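Local coordinates for protein maleylacetate reductase (Agrobacterium tumefaciens, PDB 3HL0) that catalyses the NAD-dependent reduction of maleylacetate to 3-oxoadipate, probably in the breakdown of gamma-resorcylate, as a member of the iron-containing alcohol dehydrogenase family, at residues 178-183 / 233-238; 182-187 / 327-332. All blocks are in the same frame, centred on the assembly; numbering follows the deposited sequence.

Interaction 1. Residues 178-183 / 233-238; sequences AEALYA and GAVGMS
Glu179 and Ser238 show how one buried carboxylate can join the place where one helix runs out to the place where another begins. Glu179 sits near the end of helix 163-180, and Ser238 is the N-cap residue of helix 239-251. The backbone N of Ser238 donates to Glu179 OE1 over 2.9 Å, a fairly straight bond (160°) that reaches the oxygen from above the carboxylate plane. Glu179 OE2 is taken by Tyr182 OH at 2.6 Å through its anti lone pair, while His241 ND1 and the backbone N of His240 add further bonds to OE1 and OE2 respectively. A bend at chi2 (-140°) carries the carboxylate across to this helix start. Ser238 CB lies at the edge of the Tyr182 ring, near its plane, 4.0 Å from Tyr182 CE1, and Ser238 OG bonds to Trp329 O.

Beside this polar centre small apolar groups pack. Ala183 CB rests on Val235 CG2, and Ala180 CB meets the same Val235 CG2 at 3.7 Å. The selenomethionine Met237 folds back so that its SE lies 3.8 Å from Glu179 CB and its CE approaches Ala180. Two polar features accompany them: Gly236 O comes 3.3 Å from Ala183 CB, and one water donates to both Glu179 O and Gly236 O, joining two carbonyls that could not bond directly.

Both segments belong to the helical C-terminal part of the family fold, with the side chain of Met237 about 9 Å from the bound NAD. Gripped through both oxygens and placed at a helix N-terminus, whose dipole would add to these bonds, the Glu179 carboxylate is probably stabilised as the anion despite its burial.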
loop_
_atom_site.group_PDB
_atom_site.type_symbol
_atom_site.label_atom_id
_atom_site.label_comp_id
_atom_site.label_asym_id
_atom_site.label_seq_id
_atom_site.Cartn_x
_atom_site.Cartn_y
_atom_site.Cartn_z
ATOM N N ALA A 178 4.962 -15.015 19.105
ATOM C CA ALA A 178 6.234 -14.952 19.775
ATOM C C ALA A 178 6.096 -14.172 21.094
ATOM O O ALA A 178 6.571 -14.613 22.155
ATOM C CB ALA A 178 7.274 -14.301 18.853
ATOM N N GLU A 179 5.419 -13.020 21.048
ATOM C CA GLU A 179 5.261 -12.232 22.284
ATOM C C GLU A 179 4.302 -12.905 23.277
ATOM O O GLU A 179 4.446 -12.724 24.482
ATOM C CB GLU A 179 4.825 -10.779 22.012
ATOM C CG GLU A 179 5.905 -9.971 21.308
ATOM C CD GLU A 179 5.991 -8.530 21.861
ATOM O OE1 GLU A 179 5.048 -7.737 21.708
ATOM O OE2 GLU A 179 7.001 -8.245 22.512
ATOM N N ALA A 180 3.324 -13.647 22.762
ATOM C CA ALA A 180 2.427 -14.361 23.675
ATOM C C ALA A 180 3.214 -15.311 24.595
ATOM O O ALA A 180 2.799 -15.543 25.752
ATOM C CB ALA A 180 1.387 -15.122 22.894
ATOM N N LEU A 181 4.316 -15.867 24.105
ATOM C CA LEU A 181 5.073 -16.834 24.935
ATOM C C LEU A 181 5.613 -16.229 26.237
ATOM O O LEU A 181 5.778 -16.959 27.239
ATOM C CB LEU A 181 6.240 -17.414 24.138
ATOM C CG LEU A 181 5.820 -18.236 22.916
ATOM C CD1 LEU A 181 7.081 -18.630 22.110
ATOM C CD2 LEU A 181 4.993 -19.493 23.344
ATOM N N TYR A 182 5.862 -14.923 26.243
ATOM C CA TYR A 182 6.408 -14.277 27.442
ATOM C C TYR A 182 5.509 -13.204 28.000
ATOM O O TYR A 182 5.941 -12.379 28.813
ATOM C CB TYR A 182 7.841 -13.768 27.200
ATOM C CG TYR A 182 8.039 -12.812 26.033
ATOM C CD1 TYR A 182 7.623 -11.470 26.117
ATOM C CD2 TYR A 182 8.655 -13.265 24.864
ATOM C CE1 TYR A 182 7.867 -10.578 25.045
ATOM C CE2 TYR A 182 8.870 -12.410 23.785
ATOM C CZ TYR A 182 8.504 -11.081 23.903
ATOM O OH TYR A 182 8.735 -10.209 22.847
ATOM N N ALA A 183 4.229 -13.219 27.611
ATOM C CA ALA A 183 3.266 -12.267 28.180
ATOM C C ALA A 183 3.265 -12.308 29.714
ATOM O O ALA A 183 3.419 -13.355 30.308
ATOM C CB ALA A 183 1.843 -12.585 27.678
ATOM N N GLY A 233 -5.375 -11.583 20.779
ATOM C CA GLY A 233 -6.631 -11.222 21.422
ATOM C C GLY A 233 -6.653 -11.481 22.909
ATOM O O GLY A 233 -7.313 -10.721 23.618
ATOM N N ALA A 234 -5.882 -12.472 23.378
ATOM C CA ALA A 234 -6.046 -13.097 24.720
ATOM C C ALA A 234 -5.080 -12.545 25.763
ATOM O O ALA A 234 -5.452 -12.365 26.932
ATOM C CB ALA A 234 -5.827 -14.576 24.641
ATOM N N VAL A 235 -3.815 -12.354 25.377
ATOM C CA VAL A 235 -2.795 -12.005 26.362
ATOM C C VAL A 235 -2.080 -10.700 25.976
ATOM O O VAL A 235 -2.263 -10.184 24.857
ATOM C CB VAL A 235 -1.798 -13.180 26.625
ATOM C CG1 VAL A 235 -2.598 -14.435 27.064
ATOM C CG2 VAL A 235 -0.961 -13.534 25.348
ATOM N N GLY A 236 -1.303 -10.151 26.892
ATOM C CA GLY A 236 -0.713 -8.851 26.665
ATOM C C GLY A 236 0.550 -8.961 25.805
ATOM O O GLY A 236 1.416 -9.799 26.047
HETATM N N MSE A 237 0.659 -8.068 24.827
HETATM C CA MSE A 237 1.886 -7.958 24.063
HETATM C C MSE A 237 2.887 -7.054 24.827
HETATM O O MSE A 237 2.630 -6.631 25.982
HETATM C CB MSE A 237 1.547 -7.386 22.679
HETATM C CG MSE A 237 0.532 -8.225 21.881
HETATM SE SE MSE A 237 1.158 -9.974 21.333
HETATM C CE MSE A 237 0.435 -11.056 22.807
ATOM N N SER A 238 4.045 -6.782 24.235
ATOM C CA SER A 238 5.103 -6.107 24.968
ATOM C C SER A 238 5.946 -5.317 23.969
ATOM O O SER A 238 5.379 -4.743 23.032
ATOM C CB SER A 238 5.903 -7.129 25.819
ATOM O OG SER A 238 6.857 -6.410 26.605
HETATM O O HOH W 1 4.186 -10.077 25.700
#

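Interaction 2. Residues 182-187 / 327-332; sequences YARDRN and PYWCPR
A cation-pi stack in a partly buried part of the helical C-terminal region, this contact joins the loop between helices 163-180 and 188-210 to the loop between helices 316-323 and 336-348. Arg184 lies along one face of the Trp329 indole. The guanidinium is nearly parallel to the ring, with planes 9° apart and Arg184 CZ 3.9 Å from the centroid of the Trp329 five-membered ring. The aliphatic part follows the same face: CD makes a CH-pi contact over the five-membered ring, and Arg184 CB reaches Trp329 CE3 at 3.5 Å. An extended chain, with CG anti to the backbone N (chi1 -162°), lets the arginine run along the indole from CE3, by CD2 and CG, to CD1.

Arg184 is the second residue of a type I beta turn from Ala183 to Arg186, closed by Arg186 N bonding to Ala183 O at 3.1 Å. This tight reversal leads into Asn187, the N-cap of helix 188-210, whose OD1 accepts from Ala190 N.

The opposite face of the indole is approached near its rim by Pro331 N. Tyr182 O meets the edge of the indole in the ring plane, 3.6 Å from Trp329 CZ3. Pro331 CG packs against Tyr182 CD1 at 3.7 Å, the proline crossing the tyrosine at about a right angle. Val270 of helix 255-271 touches both residues.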
loop_
_atom_site.group_PDB
_atom_site.type_symbol
_atom_site.label_atom_id
_atom_site.label_comp_id
_atom_site.label_asym_id
_atom_site.label_seq_id
_atom_site.Cartn_x
_atom_site.Cartn_y
_atom_site.Cartn_z
ATOM N N TYR A 182 5.862 -14.923 26.243
ATOM C CA TYR A 182 6.408 -14.277 27.442
ATOM C C TYR A 182 5.509 -13.204 28.000
ATOM O O TYR A 182 5.941 -12.379 28.813
ATOM C CB TYR A 182 7.841 -13.768 27.200
ATOM C CG TYR A 182 8.039 -12.812 26.033
ATOM C CD1 TYR A 182 7.623 -11.470 26.117
ATOM C CD2 TYR A 182 8.655 -13.265 24.864
ATOM C CE1 TYR A 182 7.867 -10.578 25.045
ATOM C CE2 TYR A 182 8.870 -12.410 23.785
ATOM C CZ TYR A 182 8.504 -11.081 23.903
ATOM O OH TYR A 182 8.735 -10.209 22.847
ATOM N N ALA A 183 4.229 -13.219 27.611
ATOM C CA ALA A 183 3.266 -12.267 28.180
ATOM C C ALA A 183 3.265 -12.308 29.714
ATOM O O ALA A 183 3.419 -13.355 30.308
ATOM C CB ALA A 183 1.843 -12.585 27.678
ATOM N N ARG A 184 3.032 -11.161 30.325
ATOM C CA ARG A 184 2.920 -11.123 31.778
ATOM C C ARG A 184 1.756 -12.009 32.227
ATOM O O ARG A 184 1.868 -12.697 33.259
ATOM C CB ARG A 184 2.699 -9.699 32.267
ATOM C CG ARG A 184 3.035 -9.599 33.765
ATOM C CD ARG A 184 2.845 -8.157 34.170
ATOM N NE ARG A 184 3.455 -7.895 35.468
ATOM C CZ ARG A 184 3.523 -6.685 36.024
ATOM N NH1 ARG A 184 4.109 -6.534 37.209
ATOM N NH2 ARG A 184 3.011 -5.632 35.392
ATOM N N ASP A 185 0.676 -11.999 31.454
ATOM C CA ASP A 185 -0.528 -12.816 31.732
ATOM C C ASP A 185 -0.595 -14.047 30.825
ATOM O O ASP A 185 -1.709 -14.505 30.397
ATOM C CB ASP A 185 -1.793 -11.973 31.588
ATOM C CG ASP A 185 -1.946 -11.335 30.208
ATOM O OD1 ASP A 185 -0.954 -11.225 29.451
ATOM O OD2 ASP A 185 -3.086 -10.925 29.840
ATOM N N ARG A 186 0.586 -14.606 30.559
ATOM C CA ARG A 186 0.693 -15.829 29.773
ATOM C C ARG A 186 -0.046 -16.988 30.473
ATOM O O ARG A 186 -0.089 -17.088 31.735
ATOM C CB ARG A 186 2.161 -16.190 29.554
ATOM C CG ARG A 186 2.926 -16.474 30.827
ATOM C CD ARG A 186 4.404 -16.618 30.528
ATOM N NE ARG A 186 5.211 -16.650 31.747
ATOM C CZ ARG A 186 5.923 -15.623 32.199
ATOM N NH1 ARG A 186 6.634 -15.768 33.309
ATOM N NH2 ARG A 186 5.949 -14.456 31.532
ATOM N N ASN A 187 -0.615 -17.877 29.661
ATOM C CA ASN A 187 -1.292 -19.053 30.226
ATOM C C ASN A 187 -0.994 -20.231 29.304
ATOM O O ASN A 187 -0.550 -20.064 28.150
ATOM C CB ASN A 187 -2.791 -18.772 30.417
ATOM C CG ASN A 187 -3.567 -18.692 29.110
ATOM O OD1 ASN A 187 -3.722 -19.697 28.410
ATOM N ND2 ASN A 187 -4.044 -17.515 28.787
ATOM N N PRO A 327 5.956 3.828 30.309
ATOM C CA PRO A 327 6.368 2.514 30.813
ATOM C C PRO A 327 5.302 1.437 30.604
ATOM O O PRO A 327 4.108 1.687 30.811
ATOM C CB PRO A 327 6.585 2.757 32.315
ATOM C CG PRO A 327 6.749 4.263 32.449
ATOM C CD PRO A 327 5.810 4.806 31.406
ATOM N N TYR A 328 5.740 0.263 30.147
ATOM C CA TYR A 328 4.883 -0.921 30.106
ATOM C C TYR A 328 5.750 -2.094 30.480
ATOM O O TYR A 328 6.984 -1.988 30.476
ATOM C CB TYR A 328 4.278 -1.141 28.709
ATOM C CG TYR A 328 5.332 -1.199 27.619
ATOM C CD1 TYR A 328 5.669 -0.061 26.904
ATOM C CD2 TYR A 328 5.982 -2.404 27.314
ATOM C CE1 TYR A 328 6.656 -0.091 25.917
ATOM C CE2 TYR A 328 6.943 -2.454 26.322
ATOM C CZ TYR A 328 7.272 -1.308 25.634
ATOM O OH TYR A 328 8.230 -1.367 24.666
ATOM N N TRP A 329 5.121 -3.228 30.782
ATOM C CA TRP A 329 5.884 -4.406 31.224
ATOM C C TRP A 329 6.536 -5.215 30.106
ATOM O O TRP A 329 5.923 -5.444 29.053
ATOM C CB TRP A 329 5.029 -5.332 32.078
ATOM C CG TRP A 329 5.843 -6.319 32.853
ATOM C CD1 TRP A 329 6.437 -6.114 34.077
ATOM C CD2 TRP A 329 6.133 -7.668 32.486
ATOM N NE1 TRP A 329 7.097 -7.258 34.480
ATOM C CE2 TRP A 329 6.928 -8.221 33.515
ATOM C CE3 TRP A 329 5.831 -8.460 31.354
ATOM C CZ2 TRP A 329 7.415 -9.531 33.458
ATOM C CZ3 TRP A 329 6.289 -9.767 31.320
ATOM C CH2 TRP A 329 7.071 -10.288 32.356
ATOM N N CYS A 330 7.776 -5.626 30.361
ATOM C CA CYS A 330 8.519 -6.553 29.508
ATOM C C CYS A 330 9.391 -7.421 30.434
ATOM O O CYS A 330 9.929 -6.896 31.415
ATOM C CB CYS A 330 9.419 -5.707 28.588
ATOM S SG CYS A 330 10.350 -6.582 27.358
ATOM N N PRO A 331 9.616 -8.707 30.090
ATOM C CA PRO A 331 10.532 -9.514 30.934
ATOM C C PRO A 331 11.936 -8.895 31.098
ATOM O O PRO A 331 12.599 -9.095 32.115
ATOM C CB PRO A 331 10.654 -10.837 30.171
ATOM C CG PRO A 331 9.319 -10.917 29.384
ATOM C CD PRO A 331 9.061 -9.499 28.975
ATOM N N ARG A 332 12.382 -8.152 30.089
ATOM C CA ARG A 332 13.579 -7.315 30.192
ATOM C C ARG A 332 13.117 -5.871 30.162
ATOM O O ARG A 332 12.437 -5.455 29.208
ATOM C CB ARG A 332 14.513 -7.563 29.002
ATOM C CG ARG A 332 15.749 -6.682 29.028
ATOM C CD ARG A 332 16.717 -7.181 27.986
ATOM N NE ARG A 332 17.869 -6.293 27.898
ATOM C CZ ARG A 332 18.672 -6.248 26.847
ATOM N NH1 ARG A 332 18.453 -7.058 25.802
ATOM N NH2 ARG A 332 19.708 -5.396 26.860
#

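Together the two interactions illustrate how chemistry follows depth. Interaction 1 is buried and builds on a multiply bonded carboxylate and small apolar side chains; interaction 2, nearer the surface, relies on a flat arginine-indole stack and proline packing. Tyr182 and Ala183 belong to both, so the chain leaving helix 163-180 is held first by the 233-238 segment and then by 327-332. A further bond ties the pair more closely: Gly236 N to Asp185 OD1, 2.8 Å long, linking the 233-238 segment to the turn of interaction 2. The connections beyond helices 163-180, 215-234 and 316-323 thus meet in one place within the C-terminal domain.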